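Local coordinates for protein AopB (Aeromonas hydrophila, PDB 3WXX) that acts as a type III secretion translocator, forms a complex with the chaperone AcrH and probably inserts into host membranes as part of the translocon, at residues 125-128 with 129-133; 153-156 with 157-160; 191-194 with 195-199. All coordinates share one frame; numbering follows the deposited sequence.

Interaction 1. Residues 125-128 with 129-133; sequences SAIA and SMVIG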
ATOM      1  N   SER B 125      -9.369   3.490   3.873  1.00 40.65           N
ATOM      2  CA  SER B 125      -9.391   2.657   5.085  1.00 40.84           C
ATOM      3  C   SER B 125      -8.651   3.370   6.190  1.00 42.18           C
ATOM      4  O   SER B 125      -7.891   4.327   5.937  1.00 45.13           O
ATOM      5  CB  SER B 125      -8.713   1.301   4.855  1.00 39.48           C
ATOM      6  OG  SER B 125      -7.375   1.455   4.412  1.00 42.18           O
ATOM      7  N   ALA B 126      -8.837   2.888   7.412  1.00 42.29           N
ATOM      8  CA  ALA B 126      -8.120   3.444   8.583  1.00 44.22           C
ATOM      9  C   ALA B 126      -6.596   3.282   8.478  1.00 46.38           C
ATOM     10  O   ALA B 126      -5.857   4.180   8.848  1.00 40.93           O
ATOM     11  CB  ALA B 126      -8.603   2.776   9.838  1.00 44.32           C
ATOM     12  N   ILE B 127      -6.137   2.115   8.013  1.00 48.77           N
ATOM     13  CA  ILE B 127      -4.710   1.868   7.840  1.00 51.50           C
ATOM     14  C   ILE B 127      -4.158   2.918   6.912  1.00 47.76           C
ATOM     15  O   ILE B 127      -3.219   3.634   7.243  1.00 55.80           O
ATOM     16  CB  ILE B 127      -4.414   0.491   7.206  1.00 54.30           C
ATOM     17  CG1 ILE B 127      -4.757  -0.656   8.131  1.00 61.22           C
ATOM     18  CG2 ILE B 127      -2.947   0.386   6.854  1.00 58.12           C
ATOM     19  CD1 ILE B 127      -3.941  -0.662   9.402  1.00 70.92           C
ATOM     20  N   ALA B 128      -4.743   3.019   5.737  1.00 48.96           N
ATOM     21  CA  ALA B 128      -4.190   3.914   4.740  1.00 50.23           C
ATOM     22  C   ALA B 128      -4.165   5.345   5.258  1.00 43.56           C
ATOM     23  O   ALA B 128      -3.251   6.109   4.991  1.00 45.80           O
ATOM     24  CB  ALA B 128      -4.997   3.827   3.459  1.00 54.42           C
ATOM     25  N   SER B 129      -5.179   5.676   6.025  1.00 44.25           N
ATOM     26  CA  SER B 129      -5.288   6.948   6.685  1.00 45.60           C
ATOM     27  C   SER B 129      -4.114   7.261   7.616  1.00 42.68           C
ATOM     28  O   SER B 129      -3.566   8.365   7.581  1.00 41.16           O
ATOM     29  CB  SER B 129      -6.570   6.942   7.473  1.00 49.51           C
ATOM     30  OG  SER B 129      -6.931   8.262   7.748  1.00 63.09           O
HETATM   31  N   MSE B 130      -3.684   6.278   8.403  1.00 42.81           N
HETATM   32  CA  MSE B 130      -2.488   6.451   9.188  1.00 45.53           C
HETATM   33  C   MSE B 130      -1.288   6.618   8.291  1.00 49.88           C
HETATM   34  O   MSE B 130      -0.378   7.422   8.597  1.00 49.94           O
HETATM   35  CB  MSE B 130      -2.180   5.280  10.093  1.00 58.98           C
HETATM   36  CG  MSE B 130      -0.657   5.186  10.380  1.00 70.68           C
HETATM   37 SE   MSE B 130      -0.352   3.376  11.006  1.00119.77          SE
HETATM   38  CE  MSE B 130      -2.044   2.885  11.988  1.00 96.25           C
ATOM     39  N   VAL B 131      -1.225   5.830   7.210  1.00 40.60           N
ATOM     40  CA  VAL B 131      -0.099   5.930   6.273  1.00 44.01           C
ATOM     41  C   VAL B 131       0.035   7.370   5.751  1.00 44.69           C
ATOM     42  O   VAL B 131       1.136   7.884   5.623  1.00 43.03           O
ATOM     43  CB  VAL B 131      -0.218   4.901   5.119  1.00 47.97           C
ATOM     44  CG1 VAL B 131       0.947   5.018   4.169  1.00 49.63           C
ATOM     45  CG2 VAL B 131      -0.266   3.486   5.679  1.00 50.47           C
ATOM     46  N   ILE B 132      -1.075   8.064   5.526  1.00 49.83           N
ATOM     47  CA  ILE B 132      -0.966   9.497   5.192  1.00 58.46           C
ATOM     48  C   ILE B 132      -0.271  10.270   6.294  1.00 47.76           C
ATOM     49  O   ILE B 132       0.632  11.033   6.037  1.00 44.06           O
ATOM     50  CB  ILE B 132      -2.332  10.137   4.911  1.00 67.84           C
ATOM     51  CG1 ILE B 132      -2.770   9.799   3.496  1.00 71.21           C
ATOM     52  CG2 ILE B 132      -2.249  11.648   5.026  1.00 67.45           C
ATOM     53  CD1 ILE B 132      -4.263   9.917   3.320  1.00 80.09           C
ATOM     54  N   GLY B 133      -0.704  10.042   7.525  1.00 50.13           N
ATOM     55  CA  GLY B 133      -0.003  10.573   8.713  1.00 48.89           C
ATOM     56  C   GLY B 133       1.481  10.264   8.763  1.00 44.31           C
ATOM     57  O   GLY B 133       2.298  11.155   8.939  1.00 44.44           O
TER

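Interaction 2. Residues 153-156 with 157-160; sequences GAVG and VANM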
ATOM      1  N   GLY B 153       2.951  -9.408   3.689  1.00 88.42           N
ATOM      2  CA  GLY B 153       4.216 -10.143   3.853  1.00 93.51           C
ATOM      3  C   GLY B 153       4.175 -11.336   4.810  1.00 99.18           C
ATOM      4  O   GLY B 153       3.797 -12.452   4.419  1.00109.07           O
ATOM      5  N   ALA B 154       4.600 -11.111   6.054  1.00 96.32           N
ATOM      6  CA  ALA B 154       4.754 -12.199   7.028  1.00 96.48           C
ATOM      7  C   ALA B 154       3.395 -12.753   7.484  1.00 93.98           C
ATOM      8  O   ALA B 154       2.982 -13.836   7.058  1.00105.78           O
ATOM      9  CB  ALA B 154       5.597 -11.738   8.216  1.00102.14           C
ATOM     10  N   VAL B 155       2.678 -11.990   8.304  1.00 83.68           N
ATOM     11  CA  VAL B 155       1.390 -12.430   8.826  1.00 74.65           C
ATOM     12  C   VAL B 155       0.194 -12.123   7.909  1.00 72.71           C
ATOM     13  O   VAL B 155      -0.955 -12.225   8.316  1.00 71.06           O
ATOM     14  CB  VAL B 155       1.162 -11.831  10.221  1.00 80.66           C
ATOM     15  CG1 VAL B 155       0.905 -10.331  10.172  1.00 84.73           C
ATOM     16  CG2 VAL B 155       0.040 -12.548  10.950  1.00 84.12           C
ATOM     17  N   GLY B 156       0.450 -11.787   6.656  1.00 69.41           N
ATOM     18  CA  GLY B 156      -0.633 -11.503   5.728  1.00 69.60           C
ATOM     19  C   GLY B 156      -1.530 -12.697   5.480  1.00 67.70           C
ATOM     20  O   GLY B 156      -2.743 -12.553   5.310  1.00 57.29           O
ATOM     21  N   VAL B 157      -0.923 -13.884   5.449  1.00 76.11           N
ATOM     22  CA  VAL B 157      -1.670 -15.120   5.149  1.00 78.17           C
ATOM     23  C   VAL B 157      -2.588 -15.516   6.327  1.00 74.79           C
ATOM     24  O   VAL B 157      -3.726 -15.954   6.150  1.00 63.80           O
ATOM     25  CB  VAL B 157      -0.726 -16.296   4.796  1.00 74.13           C
ATOM     26  CG1 VAL B 157      -1.536 -17.483   4.289  1.00 70.35           C
ATOM     27  CG2 VAL B 157       0.301 -15.889   3.742  1.00 67.64           C
ATOM     28  N   ALA B 158      -2.080 -15.348   7.534  1.00 72.55           N
ATOM     29  CA  ALA B 158      -2.910 -15.525   8.716  1.00 77.78           C
ATOM     30  C   ALA B 158      -4.075 -14.554   8.660  1.00 77.30           C
ATOM     31  O   ALA B 158      -5.221 -14.905   8.933  1.00 65.46           O
ATOM     32  CB  ALA B 158      -2.083 -15.267   9.973  1.00 76.39           C
ATOM     33  N   ASN B 159      -3.747 -13.310   8.324  1.00 81.09           N
ATOM     34  CA  ASN B 159      -4.716 -12.249   8.344  1.00 75.60           C
ATOM     35  C   ASN B 159      -5.822 -12.533   7.364  1.00 75.54           C
ATOM     36  O   ASN B 159      -6.977 -12.242   7.631  1.00 65.49           O
ATOM     37  CB  ASN B 159      -4.045 -10.921   8.018  1.00 82.00           C
ATOM     38  CG  ASN B 159      -4.871  -9.732   8.454  1.00 81.24           C
ATOM     39  OD1 ASN B 159      -5.814  -9.875   9.220  1.00 83.35           O
ATOM     40  ND2 ASN B 159      -4.492  -8.547   8.004  1.00 84.19           N
HETATM   41  N   MSE B 160      -5.458 -13.094   6.215  1.00 80.14           N
HETATM   42  CA  MSE B 160      -6.442 -13.410   5.194  1.00 88.36           C
HETATM   43  C   MSE B 160      -7.326 -14.490   5.740  1.00 96.30           C
HETATM   44  O   MSE B 160      -8.554 -14.392   5.669  1.00 89.25           O
HETATM   45  CB  MSE B 160      -5.760 -13.839   3.900  1.00 93.81           C
HETATM   46  CG  MSE B 160      -5.268 -12.630   3.104  1.00103.57           C
HETATM   47 SE   MSE B 160      -4.412 -13.223   1.427  1.00103.46          SE
HETATM   48  CE  MSE B 160      -4.894 -11.725   0.250  1.00112.40           C
TER

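Interaction 3. Residues 191-194 with 195-199; sequences AIVS and IAVTF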
ATOM      1  N   ALA B 191       6.510  -5.088  10.052  1.00 62.86           N
ATOM      2  CA  ALA B 191       6.989  -4.078   9.086  1.00 62.78           C
ATOM      3  C   ALA B 191       8.217  -3.318   9.586  1.00 59.41           C
ATOM      4  O   ALA B 191       9.184  -3.135   8.838  1.00 44.84           O
ATOM      5  CB  ALA B 191       5.872  -3.096   8.723  1.00 64.79           C
ATOM      6  N   ILE B 192       8.170  -2.869  10.850  1.00 59.11           N
ATOM      7  CA  ILE B 192       9.330  -2.193  11.469  1.00 58.29           C
ATOM      8  C   ILE B 192      10.585  -3.046  11.418  1.00 61.92           C
ATOM      9  O   ILE B 192      11.673  -2.555  11.092  1.00 52.88           O
ATOM     10  CB  ILE B 192       9.090  -1.794  12.934  1.00 50.11           C
ATOM     11  CG1 ILE B 192       8.250  -0.527  12.986  1.00 53.85           C
ATOM     12  CG2 ILE B 192      10.391  -1.432  13.596  1.00 49.95           C
ATOM     13  CD1 ILE B 192       6.782  -0.792  13.051  1.00 57.36           C
ATOM     14  N   VAL B 193      10.428  -4.319  11.752  1.00 63.27           N
ATOM     15  CA  VAL B 193      11.565  -5.208  11.732  1.00 69.40           C
ATOM     16  C   VAL B 193      12.045  -5.291  10.292  1.00 68.04           C
ATOM     17  O   VAL B 193      13.228  -5.071  10.002  1.00 65.71           O
ATOM     18  CB  VAL B 193      11.205  -6.601  12.285  1.00 75.84           C
ATOM     19  CG1 VAL B 193      12.374  -7.554  12.129  1.00 77.28           C
ATOM     20  CG2 VAL B 193      10.801  -6.510  13.750  1.00 75.26           C
ATOM     21  N   SER B 194      11.116  -5.611   9.392  1.00 63.10           N
ATOM     22  CA  SER B 194      11.446  -5.728   7.967  1.00 65.50           C
ATOM     23  C   SER B 194      12.201  -4.488   7.500  1.00 70.02           C
ATOM     24  O   SER B 194      13.152  -4.623   6.737  1.00 79.03           O
ATOM     25  CB  SER B 194      10.187  -5.934   7.120  1.00 67.89           C
ATOM     26  OG  SER B 194       9.137  -6.521   7.890  1.00 82.50           O
ATOM     27  N   ILE B 195      11.775  -3.282   7.925  1.00 66.75           N
ATOM     28  CA  ILE B 195      12.496  -2.054   7.527  1.00 61.49           C
ATOM     29  C   ILE B 195      13.901  -2.115   8.091  1.00 58.52           C
ATOM     30  O   ILE B 195      14.870  -1.898   7.369  1.00 51.83           O
ATOM     31  CB  ILE B 195      11.836  -0.735   8.004  1.00 62.55           C
ATOM     32  CG1 ILE B 195      10.452  -0.487   7.382  1.00 66.29           C
ATOM     33  CG2 ILE B 195      12.709   0.460   7.657  1.00 58.52           C
ATOM     34  CD1 ILE B 195      10.463  -0.194   5.898  1.00 68.45           C
ATOM     35  N   ALA B 196      13.996  -2.464   9.376  1.00 65.12           N
ATOM     36  CA  ALA B 196      15.282  -2.550  10.057  1.00 62.15           C
ATOM     37  C   ALA B 196      16.213  -3.405   9.249  1.00 65.61           C
ATOM     38  O   ALA B 196      17.317  -2.987   8.914  1.00 55.68           O
ATOM     39  CB  ALA B 196      15.125  -3.129  11.441  1.00 63.39           C
ATOM     40  N   VAL B 197      15.731  -4.589   8.884  1.00 77.01           N
ATOM     41  CA  VAL B 197      16.500  -5.528   8.047  1.00 82.44           C
ATOM     42  C   VAL B 197      16.896  -4.933   6.692  1.00 82.08           C
ATOM     43  O   VAL B 197      18.063  -4.912   6.350  1.00 79.75           O
ATOM     44  CB  VAL B 197      15.704  -6.831   7.798  1.00 83.56           C
ATOM     45  CG1 VAL B 197      16.301  -7.628   6.644  1.00 83.78           C
ATOM     46  CG2 VAL B 197      15.638  -7.667   9.079  1.00 86.27           C
ATOM     47  N   THR B 198      15.905  -4.475   5.930  1.00 80.63           N
ATOM     48  CA  THR B 198      16.114  -4.058   4.544  1.00 79.59           C
ATOM     49  C   THR B 198      16.924  -2.758   4.419  1.00 77.49           C
ATOM     50  O   THR B 198      17.666  -2.588   3.474  1.00 79.56           O
ATOM     51  CB  THR B 198      14.766  -3.808   3.804  1.00 85.99           C
ATOM     52  OG1 THR B 198      13.801  -4.850   4.061  1.00 88.41           O
ATOM     53  CG2 THR B 198      15.007  -3.677   2.317  1.00 75.89           C
ATOM     54  N   PHE B 199      16.699  -1.806   5.322  1.00 78.82           N
ATOM     55  CA  PHE B 199      17.308  -0.477   5.223  1.00 71.04           C
ATOM     56  C   PHE B 199      17.989  -0.236   6.560  1.00 75.72           C
ATOM     57  O   PHE B 199      18.117  -1.175   7.359  1.00 76.87           O
ATOM     58  CB  PHE B 199      16.244   0.586   4.943  1.00 70.59           C
ATOM     59  CG  PHE B 199      15.335   0.253   3.788  1.00 70.42           C
ATOM     60  CD1 PHE B 199      15.684   0.586   2.488  1.00 66.72           C
ATOM     61  CD2 PHE B 199      14.113  -0.385   3.997  1.00 68.69           C
ATOM     62  CE1 PHE B 199      14.856   0.260   1.420  1.00 57.83           C
ATOM     63  CE2 PHE B 199      13.281  -0.709   2.929  1.00 61.28           C
ATOM     64  CZ  PHE B 199      13.654  -0.395   1.640  1.00 51.57           C
TER

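Interaction 1. Residues 125-128 with 129-133
I127 and V131 sit one turn apart on the same flank of an alpha-helix, in its first turns, where S125 is the N-cap of helix 126-151. The two methyls approach each other at a slant, I127 CG2 4.3 Å from V131 CG2. The valine rotamer sets this up: CG1 lies anti to the backbone N (chi1 -180°), which leaves V131 CG2 beside that N and leaning back along the helix, 3.3 Å from I127 O. V131 N donates to I127 O at 3.0 Å, and the same i to i+4 pattern joins S129 N to S125 O, M130 N to A126 O and I132 N to A128 O. M130, a selenomethionine, carries its side chain to V211, A214 and T215 of helix 201-217, whereas A128, V131 and I132 pack on S84, Y85 and M88 of the AcrH chain. This first part of the helix, which lies in a predicted transmembrane segment, is thus held against the chaperone. At the cap, S125 OG hydrogen-bonds to D81 of the AcrH chain and also accepts a weak, fairly straight bond from A128 N, 3.3 Å away at an N-H...O angle of 163°.

Interaction 2. Residues 153-156 with 157-160
Just past V157, A158 makes the one apolar side-chain contact of this turn, where A158 CB lies 3.6 Å from V155 CG2. The valine rotamer allows it: CG1 is wedged between the backbone N and the carbonyl carbon (chi1 71°), and this leaves CG2 anti to N and facing A158. V155 occupies the N-cap position of the short helix 156-161, which follows helix 126-151 after a loop. A valine brings no polar side-chain atom to such a position; its carbonyl is engaged nonetheless, V155 O accepting from N159 N at 3.0 Å. N159 also sets its side chain close to that carbonyl, with N159 CB 3.4 Å from V155 O, but the amide beyond leads away from the turn, and the side chain packs on M183 of helix 179-198 and on L78 of the AcrH chain. M160, a selenomethionine, donates from its N to G156 O at 2.9 Å, while M160 CG lies 3.4 Å from the same G156 O. From there the side chain runs outward onto L78 of AcrH, and M160 O accepts a hydrogen bond from Q75 NE2 of that chain.

Interaction 3. Residues 191-194 with 195-199
T198 grips S194 one turn back, and its side chain divides the work between its two branches. T198 CB stands 3.4 Å from S194 O. Beyond it T198 OG1, held beside the backbone N and anti to the carbonyl carbon (chi1 -45°), donates to S194 O at 2.8 Å. The hydroxyl approaches from above the carbonyl plane, 37° out of it, and T198 N reaches S194 O at 2.9 Å from the opposite face, so that oxygen takes two bonds from one residue. T198 CG2 lies over one face of the F199 ring, 3.5 Å above its plane and offset toward the rim, with the CB-CG2 bond running along the face. This double hold comes in the last turn of helix 179-198, a predicted membrane-spanning segment. F199, the first residue to leave helical geometry, still donates from F199 N to I195 O at 2.7 Å, and its side chain packs on L9 of the AcrH chain, as T198 does on L15. Further back, V197 N bonds to V193 O, and the methyls V193 CG1 and V197 CG2 are 4.5 Å apart. I195 CG1 lies 3.3 Å from A191 O, while its side chain touches M148 of helix 126-151 and A203 of helix 201-217. S194 OG bonds to V190 O, and the side chain also packs on T36 and A39 of helix 24-42.

How the interactions relate
All three are local contacts along helices or at their starts, within the SseC-like region, in series along the chain and without touching one another. Interactions 1 and 2 concern helix starts, the first with a serine side chain capping it weakly, the second with a valine at the N-cap position that offers no side-chain bond; interaction 3 is a helix end, where a threonine hydroxyl adds a second bond to a backbone carbonyl of the last turn. Interaction 2 is a surface contact with no buried residue, while interaction 3, with four, packs against helices 24-42, 126-151 and 201-217; interaction 1 lies between, partly buried. Interactions 1 and 3 both touch helix 201-217. Each of the three also reaches AcrH.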